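Local coordinates for protein TudS (Uncultured bacterium, PDB 6Z96) that probably removes sulfur from thiouracil in a non-redox reaction, using a [4Fe-4S] cluster that is thought to pass through a [4Fe-5S] intermediate, at residues I92-L97 with L147-V152; K4-A9 with G85-Q90. One frame throughout, in Å; residues are numbered along the deposited sequence. Where two conformers were deposited one is given.

Contact 1: I92-L97 with L147-V152; sequences IRFALL and LALSLV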
ATOM      1  N   ILE A  92      -7.691  -5.796  11.254  1.00 25.77           N
ATOM      2  CA  ILE A  92      -7.153  -6.274   9.994  1.00 24.59           C
ATOM      3  C   ILE A  92      -5.749  -6.831  10.140  1.00 24.31           C
ATOM      4  O   ILE A  92      -4.880  -6.190  10.726  1.00 24.90           O
ATOM      5  CB  ILE A  92      -7.211  -5.117   8.965  1.00 24.07           C
ATOM      6  CG1 ILE A  92      -8.677  -4.776   8.647  1.00 25.58           C
ATOM      7  CG2 ILE A  92      -6.419  -5.451   7.705  1.00 24.03           C
ATOM      8  CD1 ILE A  92      -8.852  -3.522   7.727  1.00 27.37           C
ATOM      9  N   ARG A  93      -5.514  -8.022   9.574  1.00 23.63           N
ATOM     10  CA  ARG A  93      -4.202  -8.637   9.647  1.00 23.98           C
ATOM     11  C   ARG A  93      -3.573  -8.910   8.265  1.00 22.00           C
ATOM     12  O   ARG A  93      -2.501  -9.499   8.203  1.00 22.13           O
ATOM     13  CB  ARG A  93      -4.245  -9.914  10.525  1.00 28.42           C
ATOM     14  CG  ARG A  93      -5.363 -10.857  10.194  1.00 35.63           C
ATOM     15  CD  ARG A  93      -5.895 -11.641  11.412  1.00 43.18           C
ATOM     16  NE  ARG A  93      -5.048 -12.756  11.818  1.00 49.34           N
ATOM     17  CZ  ARG A  93      -5.504 -13.970  12.125  1.00 53.21           C
ATOM     18  NH1 ARG A  93      -4.665 -14.922  12.510  1.00 53.76           N
ATOM     19  NH2 ARG A  93      -6.802 -14.245  12.032  1.00 53.48           N
ATOM     20  N   PHE A  94      -4.246  -8.488   7.165  1.00 21.42           N
ATOM     21  CA  PHE A  94      -3.743  -8.667   5.803  1.00 21.55           C
ATOM     22  C   PHE A  94      -3.868  -7.351   5.029  1.00 20.20           C
ATOM     23  O   PHE A  94      -4.874  -6.657   5.156  1.00 20.24           O
ATOM     24  CB  PHE A  94      -4.565  -9.724   5.046  1.00 23.40           C
ATOM     25  CG  PHE A  94      -4.559 -11.086   5.702  1.00 25.61           C
ATOM     26  CD1 PHE A  94      -3.489 -11.941   5.547  1.00 27.99           C
ATOM     27  CD2 PHE A  94      -5.625 -11.502   6.477  1.00 28.09           C
ATOM     28  CE1 PHE A  94      -3.480 -13.197   6.159  1.00 29.32           C
ATOM     29  CE2 PHE A  94      -5.622 -12.766   7.077  1.00 29.44           C
ATOM     30  CZ  PHE A  94      -4.554 -13.603   6.895  1.00 29.25           C
ATOM     31  N   ALA A  95      -2.870  -7.061   4.184  1.00 19.20           N
ATOM     32  CA  ALA A  95      -2.891  -5.874   3.335  1.00 19.06           C
ATOM     33  C   ALA A  95      -2.561  -6.251   1.907  1.00 19.06           C
ATOM     34  O   ALA A  95      -1.705  -7.096   1.670  1.00 20.03           O
ATOM     35  CB  ALA A  95      -1.880  -4.848   3.838  1.00 19.33           C
ATOM     36  N   LEU A  96      -3.240  -5.620   0.947  1.00 17.09           N
ATOM     37  CA  LEU A  96      -2.947  -5.803  -0.473  1.00 17.09           C
ATOM     38  C   LEU A  96      -2.472  -4.425  -0.929  1.00 16.50           C
ATOM     39  O   LEU A  96      -3.284  -3.511  -1.069  1.00 16.33           O
ATOM     40  CB  LEU A  96      -4.211  -6.207  -1.239  1.00 17.45           C
ATOM     41  CG  LEU A  96      -4.123  -6.181  -2.766  1.00 18.40           C
ATOM     42  CD1 LEU A  96      -2.963  -7.021  -3.283  1.00 19.52           C
ATOM     43  CD2 LEU A  96      -5.458  -6.628  -3.396  1.00 20.23           C
ATOM     44  N   LEU A  97      -1.163  -4.281  -1.124  1.00 15.91           N
ATOM     45  CA  LEU A  97      -0.587  -2.978  -1.439  1.00 16.22           C
ATOM     46  C   LEU A  97       0.116  -2.971  -2.777  1.00 17.01           C
ATOM     47  O   LEU A  97       0.641  -3.985  -3.215  1.00 17.15           O
ATOM     48  CB  LEU A  97       0.381  -2.549  -0.318  1.00 16.13           C
ATOM     49  CG  LEU A  97      -0.209  -2.469   1.089  1.00 16.66           C
ATOM     50  CD1 LEU A  97       0.865  -1.890   2.088  1.00 16.44           C
ATOM     51  CD2 LEU A  97      -1.475  -1.594   1.149  1.00 18.73           C
ATOM     52  N   LEU A 147      -5.915 -17.070  -0.584  1.00 19.64           N
ATOM     53  CA  LEU A 147      -5.826 -18.302   0.202  1.00 21.08           C
ATOM     54  C   LEU A 147      -5.662 -17.971   1.679  1.00 21.37           C
ATOM     55  O   LEU A 147      -6.400 -18.506   2.503  1.00 22.14           O
ATOM     56  CB  LEU A 147      -4.665 -19.176  -0.263  1.00 22.06           C
ATOM     57  CG  LEU A 147      -4.519 -20.450   0.593  1.00 24.66           C
ATOM     58  CD1 LEU A 147      -5.729 -21.343   0.430  1.00 26.36           C
ATOM     59  CD2 LEU A 147      -3.231 -21.165   0.346  1.00 25.80           C
ATOM     60  N   ALA A 148      -4.735 -17.058   2.032  1.00 21.59           N
ATOM     61  CA  ALA A 148      -4.481 -16.692   3.427  1.00 23.75           C
ATOM     62  C   ALA A 148      -5.740 -16.199   4.105  1.00 24.12           C
ATOM     63  O   ALA A 148      -6.055 -16.609   5.220  1.00 24.94           O
ATOM     64  CB  ALA A 148      -3.362 -15.643   3.517  1.00 24.72           C
ATOM     65  N   LEU A 149      -6.527 -15.394   3.390  1.00 23.29           N
ATOM     66  CA  LEU A 149      -7.787 -14.902   3.916  1.00 24.46           C
ATOM     67  C   LEU A 149      -8.844 -16.027   4.034  1.00 25.52           C
ATOM     68  O   LEU A 149      -9.600 -16.048   4.997  1.00 27.63           O
ATOM     69  CB  LEU A 149      -8.267 -13.749   3.001  1.00 25.57           C
ATOM     70  CG  LEU A 149      -9.395 -12.900   3.505  1.00 27.80           C
ATOM     71  CD1 LEU A 149      -9.009 -12.186   4.789  1.00 28.20           C
ATOM     72  CD2 LEU A 149      -9.794 -11.869   2.452  1.00 28.78           C
ATOM     73  N   SER A 150      -8.871 -16.969   3.086  0.50 25.38           N
ATOM     74  CA  SER A 150      -9.836 -18.070   3.078  0.50 25.78           C
ATOM     75  C   SER A 150      -9.612 -19.102   4.186  0.50 26.78           C
ATOM     76  O   SER A 150     -10.558 -19.792   4.563  0.50 27.43           O
ATOM     77  CB  SER A 150      -9.799 -18.797   1.738  0.50 27.26           C
ATOM     78  OG  SER A 150      -9.890 -17.893   0.648  0.50 29.76           O
ATOM     79  N   LEU A 151      -8.371 -19.247   4.666  1.00 26.37           N
ATOM     80  CA  LEU A 151      -8.049 -20.239   5.707  1.00 27.68           C
ATOM     81  C   LEU A 151      -8.638 -19.943   7.068  1.00 30.16           C
ATOM     82  O   LEU A 151      -8.852 -20.874   7.858  1.00 30.41           O
ATOM     83  CB  LEU A 151      -6.534 -20.450   5.830  1.00 27.73           C
ATOM     84  CG  LEU A 151      -5.834 -20.972   4.579  1.00 30.62           C
ATOM     85  CD1 LEU A 151      -4.385 -21.241   4.847  1.00 31.52           C
ATOM     86  CD2 LEU A 151      -6.519 -22.228   4.008  1.00 33.30           C
ATOM     87  N   VAL A 152      -8.917 -18.665   7.350  1.00 31.25           N
ATOM     88  CA  VAL A 152      -9.488 -18.277   8.634  1.00 33.30           C
ATOM     89  C   VAL A 152     -11.010 -18.044   8.577  1.00 34.76           C
ATOM     90  O   VAL A 152     -11.590 -17.669   9.587  1.00 35.83           O
ATOM     91  CB  VAL A 152      -8.760 -17.012   9.176  1.00 34.76           C
ATOM     92  CG1 VAL A 152      -7.249 -17.222   9.216  1.00 35.89           C
ATOM     93  CG2 VAL A 152      -9.100 -15.787   8.336  1.00 35.35           C
TER
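F94 makes most of the apolar contact between 92-97 and 147-152. Its ring projects from the strand to the helix: chi1 of -59° sets CG anti to the carbonyl carbon, which sends the ring out to A148 and L149. F94 CE1 lies 3.6 Å from A148 CB, an oblique approach. From the next helix residue, L149 CD1 packs 3.8 Å from F94 CD2. The backbone also takes part: F94 CZ is 3.8 Å from A148 O, and L149 N sits over one face of the ring.

This is helix-on-sheet packing in an alpha/beta fold. Helix 142-151 covers the face of the parallel sheet that carries F94 and I5, and L149 touches I5 as well. Trimming F94 to an alanine would probably open a gap between strand 94-96 and the helix and leave A148 CB and L149 CD1 without their aromatic partner.

R93 meets V152 beside the ring. The two side chains pass in opposite directions, and R93 NH2 comes to 4.1 Å from V152 CG1. The charge of R93 is met outside the two segments, by a salt bridge from NH2 to E3 OE2. V152 also touches E3.

Contact 2: K4-A9 with G85-Q90; sequences KIIVSA and GLCLAQ. With SF4 (iron/sulfur cluster), chain C.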
ATOM      1  N   LYS A   4     -11.622  -8.652   7.110  1.00 26.64           N
ATOM      2  CA  LYS A   4     -11.414  -7.554   6.164  1.00 25.85           C
ATOM      3  C   LYS A   4      -9.933  -7.381   5.854  1.00 23.71           C
ATOM      4  O   LYS A   4      -9.070  -7.858   6.582  1.00 23.59           O
ATOM      5  CB  LYS A   4     -11.932  -6.235   6.748  1.00 28.51           C
ATOM      6  CG  LYS A   4     -13.404  -6.284   7.121  1.00 33.03           C
ATOM      7  CD  LYS A   4     -13.800  -4.955   7.682  1.00 39.53           C
ATOM      8  CE  LYS A   4     -15.189  -4.969   8.272  1.00 45.11           C
ATOM      9  NZ  LYS A   4     -15.366  -3.833   9.216  1.00 48.78           N
ATOM     10  N   ILE A   5      -9.645  -6.717   4.734  1.00 21.80           N
ATOM     11  CA  ILE A   5      -8.275  -6.399   4.377  1.00 21.04           C
ATOM     12  C   ILE A   5      -8.185  -4.899   4.110  1.00 20.49           C
ATOM     13  O   ILE A   5      -9.198  -4.262   3.808  1.00 20.29           O
ATOM     14  CB  ILE A   5      -7.777  -7.207   3.156  1.00 22.47           C
ATOM     15  CG1 ILE A   5      -8.451  -6.769   1.843  1.00 23.87           C
ATOM     16  CG2 ILE A   5      -7.899  -8.730   3.386  1.00 24.13           C
ATOM     17  CD1 ILE A   5      -7.798  -7.415   0.577  1.00 26.22           C
ATOM     18  N   ILE A   6      -6.952  -4.367   4.167  1.00 19.26           N
ATOM     19  CA  ILE A   6      -6.722  -2.991   3.743  1.00 19.60           C
ATOM     20  C   ILE A   6      -6.114  -3.113   2.337  1.00 18.47           C
ATOM     21  O   ILE A   6      -5.315  -4.021   2.063  1.00 19.18           O
ATOM     22  CB  ILE A   6      -5.807  -2.255   4.743  1.00 21.42           C
ATOM     23  CG1 ILE A   6      -5.631  -0.783   4.364  1.00 23.52           C
ATOM     24  CG2 ILE A   6      -4.460  -2.913   4.870  1.00 22.34           C
ATOM     25  CD1 ILE A   6      -4.966   0.050   5.504  1.00 25.17           C
ATOM     26  N   VAL A   7      -6.521  -2.216   1.413  1.00 17.23           N
ATOM     27  CA  VAL A   7      -6.057  -2.289   0.028  0.80 17.46           C
ATOM     28  C   VAL A   7      -5.612  -0.927  -0.446  1.00 17.33           C
ATOM     29  O   VAL A   7      -6.338   0.031  -0.242  1.00 17.92           O
ATOM     30  CB  VAL A   7      -7.206  -2.758  -0.912  0.80 18.16           C
ATOM     31  CG1 VAL A   7      -6.715  -2.953  -2.347  0.80 18.35           C
ATOM     32  CG2 VAL A   7      -7.863  -4.039  -0.395  0.80 18.53           C
ATOM     33  N   SER A   8      -4.457  -0.830  -1.132  1.00 16.12           N
ATOM     34  CA  SER A   8      -4.022   0.443  -1.743  1.00 15.53           C
ATOM     35  C   SER A   8      -5.166   0.991  -2.614  1.00 15.86           C
ATOM     36  O   SER A   8      -5.687   0.267  -3.463  1.00 16.72           O
ATOM     37  CB  SER A   8      -2.842   0.192  -2.677  1.00 15.29           C
ATOM     38  OG  SER A   8      -1.663  -0.041  -1.929  1.00 16.39           O
ATOM     39  N   ALA A   9      -5.585   2.229  -2.356  1.00 14.94           N
ATOM     40  CA  ALA A   9      -6.746   2.787  -3.053  1.00 15.82           C
ATOM     41  C   ALA A   9      -6.593   2.792  -4.567  1.00 16.21           C
ATOM     42  O   ALA A   9      -7.590   2.618  -5.290  1.00 17.14           O
ATOM     43  CB  ALA A   9      -7.056   4.193  -2.534  1.00 16.43           C
ATOM     44  N   GLY A  85      -3.093   2.366  12.121  1.00 20.57           N
ATOM     45  CA  GLY A  85      -4.222   2.718  12.980  1.00 21.10           C
ATOM     46  C   GLY A  85      -5.527   2.151  12.478  1.00 22.18           C
ATOM     47  O   GLY A  85      -6.342   1.682  13.282  1.00 23.22           O
ATOM     48  N   LEU A  86      -5.737   2.170  11.148  1.00 21.08           N
ATOM     49  CA  LEU A  86      -6.955   1.616  10.576  1.00 22.08           C
ATOM     50  C   LEU A  86      -6.970   0.094  10.777  1.00 22.81           C
ATOM     51  O   LEU A  86      -8.003  -0.472  11.147  1.00 23.83           O
ATOM     52  CB  LEU A  86      -7.039   1.972   9.083  1.00 22.90           C
ATOM     53  CG  LEU A  86      -8.218   1.404   8.336  1.00 27.11           C
ATOM     54  CD1 LEU A  86      -9.502   2.002   8.856  1.00 27.60           C
ATOM     55  CD2 LEU A  86      -8.097   1.652   6.845  1.00 28.62           C
ATOM     56  N   CYS A  87      -5.818  -0.559  10.565  1.00 22.16           N
ATOM     57  CA  CYS A  87      -5.737  -2.017  10.770  1.00 22.39           C
ATOM     58  C   CYS A  87      -6.011  -2.388  12.219  1.00 24.53           C
ATOM     59  O   CYS A  87      -6.737  -3.349  12.460  1.00 25.88           O
ATOM     60  CB  CYS A  87      -4.385  -2.553  10.331  1.00 21.74           C
ATOM     61  SG  CYS A  87      -4.136  -2.506   8.539  1.00 20.28           S
ATOM     62  N   LEU A  88      -5.409  -1.672  13.170  1.00 25.71           N
ATOM     63  CA  LEU A  88      -5.623  -1.979  14.591  1.00 27.58           C
ATOM     64  C   LEU A  88      -7.077  -1.768  14.979  1.00 28.74           C
ATOM     65  O   LEU A  88      -7.657  -2.618  15.660  1.00 29.95           O
ATOM     66  CB  LEU A  88      -4.705  -1.152  15.480  1.00 28.47           C
ATOM     67  CG  LEU A  88      -3.208  -1.409  15.304  1.00 31.00           C
ATOM     68  CD1 LEU A  88      -2.395  -0.442  16.142  1.00 31.62           C
ATOM     69  CD2 LEU A  88      -2.840  -2.858  15.626  1.00 32.44           C
ATOM     70  N   ALA A  89      -7.687  -0.674  14.515  1.00 28.71           N
ATOM     71  CA  ALA A  89      -9.081  -0.380  14.854  1.00 29.78           C
ATOM     72  C   ALA A  89     -10.041  -1.409  14.283  1.00 31.27           C
ATOM     73  O   ALA A  89     -11.026  -1.756  14.937  1.00 32.11           O
ATOM     74  CB  ALA A  89      -9.461   1.010  14.355  1.00 29.89           C
ATOM     75  N   GLN A  90      -9.794  -1.853  13.045  1.00 31.10           N
ATOM     76  CA  GLN A  90     -10.691  -2.771  12.340  1.00 31.47           C
ATOM     77  C   GLN A  90     -10.353  -4.248  12.501  1.00 31.57           C
ATOM     78  O   GLN A  90     -11.063  -5.074  11.927  1.00 33.13           O
ATOM     79  CB  GLN A  90     -10.728  -2.429  10.831  1.00 32.96           C
ATOM     80  CG  GLN A  90     -11.317  -1.059  10.498  1.00 37.88           C
ATOM     81  CD  GLN A  90     -12.811  -1.106  10.277  1.00 45.55           C
ATOM     82  OE1 GLN A  90     -13.332  -1.915   9.527  1.00 48.11           O
ATOM     83  NE2 GLN A  90     -13.534  -0.227  10.922  1.00 47.18           N
TER
HETATM   84 FE1  SF4 C 301       0.603   5.459  -4.205  0.80 16.75          FE
HETATM   85 FE2  SF4 C 301      -1.449   3.731  -4.532  0.90 14.54          FE
HETATM   86 FE3  SF4 C 301      -1.636   5.708  -2.623  0.90 14.23          FE
HETATM   87 FE4  SF4 C 301       0.037   3.558  -2.262  0.90 14.76          FE
HETATM   88  S1  SF4 C 301      -2.278   3.562  -2.368  0.90 14.45           S
HETATM   89  S2  SF4 C 301       0.543   5.737  -1.840  0.90 15.60           S
HETATM   90  S3  SF4 C 301       0.782   3.203  -4.424  0.90 15.91           S
HETATM   91  S4  SF4 C 301      -1.540   5.964  -4.922  0.90 15.29           S
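Strand 5-8 and the C-terminal part of helix 73-90 run in roughly opposite directions but well off antiparallel, with I6 CA 7.2 Å from C87 CA and K4 CA 7.8 Å from Q90 CA. I6 is the main apolar residue of the strand here. Its CG1 is anti to the backbone N (chi1 -176°), which carries CD1 out to the helix. I6 CD1 meets L86 CD2 at 3.8 Å and also approaches C87 SG, at 4.1 Å. The other branch, I6 CG2, packs 3.7 Å from C87 SG. F42 of the adjacent strand touches both I6 and L86.

The polar contact is at the open end. K4 is extended beyond CG, while Q90 is bent at chi2 (-90°). K4 NZ donates to Q90 OE1 at 2.8 Å. The donor is tilted 25° from the carbonyl plane. The lysine chain also lies close to the same oxygen, with K4 CD 3.6 Å from Q90 OE1.

At its far end the strand reaches the cluster. S8 CB is 3.4 Å from S1 of the iron/sulfur cluster, and S8 OG is fixed by a hydrogen bond with K98 N. The parallel strand is thus packed under a helix and ends at a cofactor site. S8 and A9 line the [4Fe-4S] pocket there, together with C10, C43 and C104.

The centres of the two contacts lie about 11 Å apart. They share the four-stranded parallel sheet, in which strands 5-8 and 94-96 are neighbours. Helix 73-90 covers one face through contact 2, and helix 142-151 covers the other through contact 1, as in a three-layer alpha/beta sandwich. Both segments of contact 2 precede those of contact 1 in the sequence. Helix 73-90 leads directly into strand 94-96, and I92 N probably bonds to C87 O at that turn. A probable hydrogen bond of 2.8 Å from L96 N to I6 O joins the strands. L97 packs on S8 and C104, both of the cluster pocket, consistent with the C-terminal ends of the two strands facing the cluster.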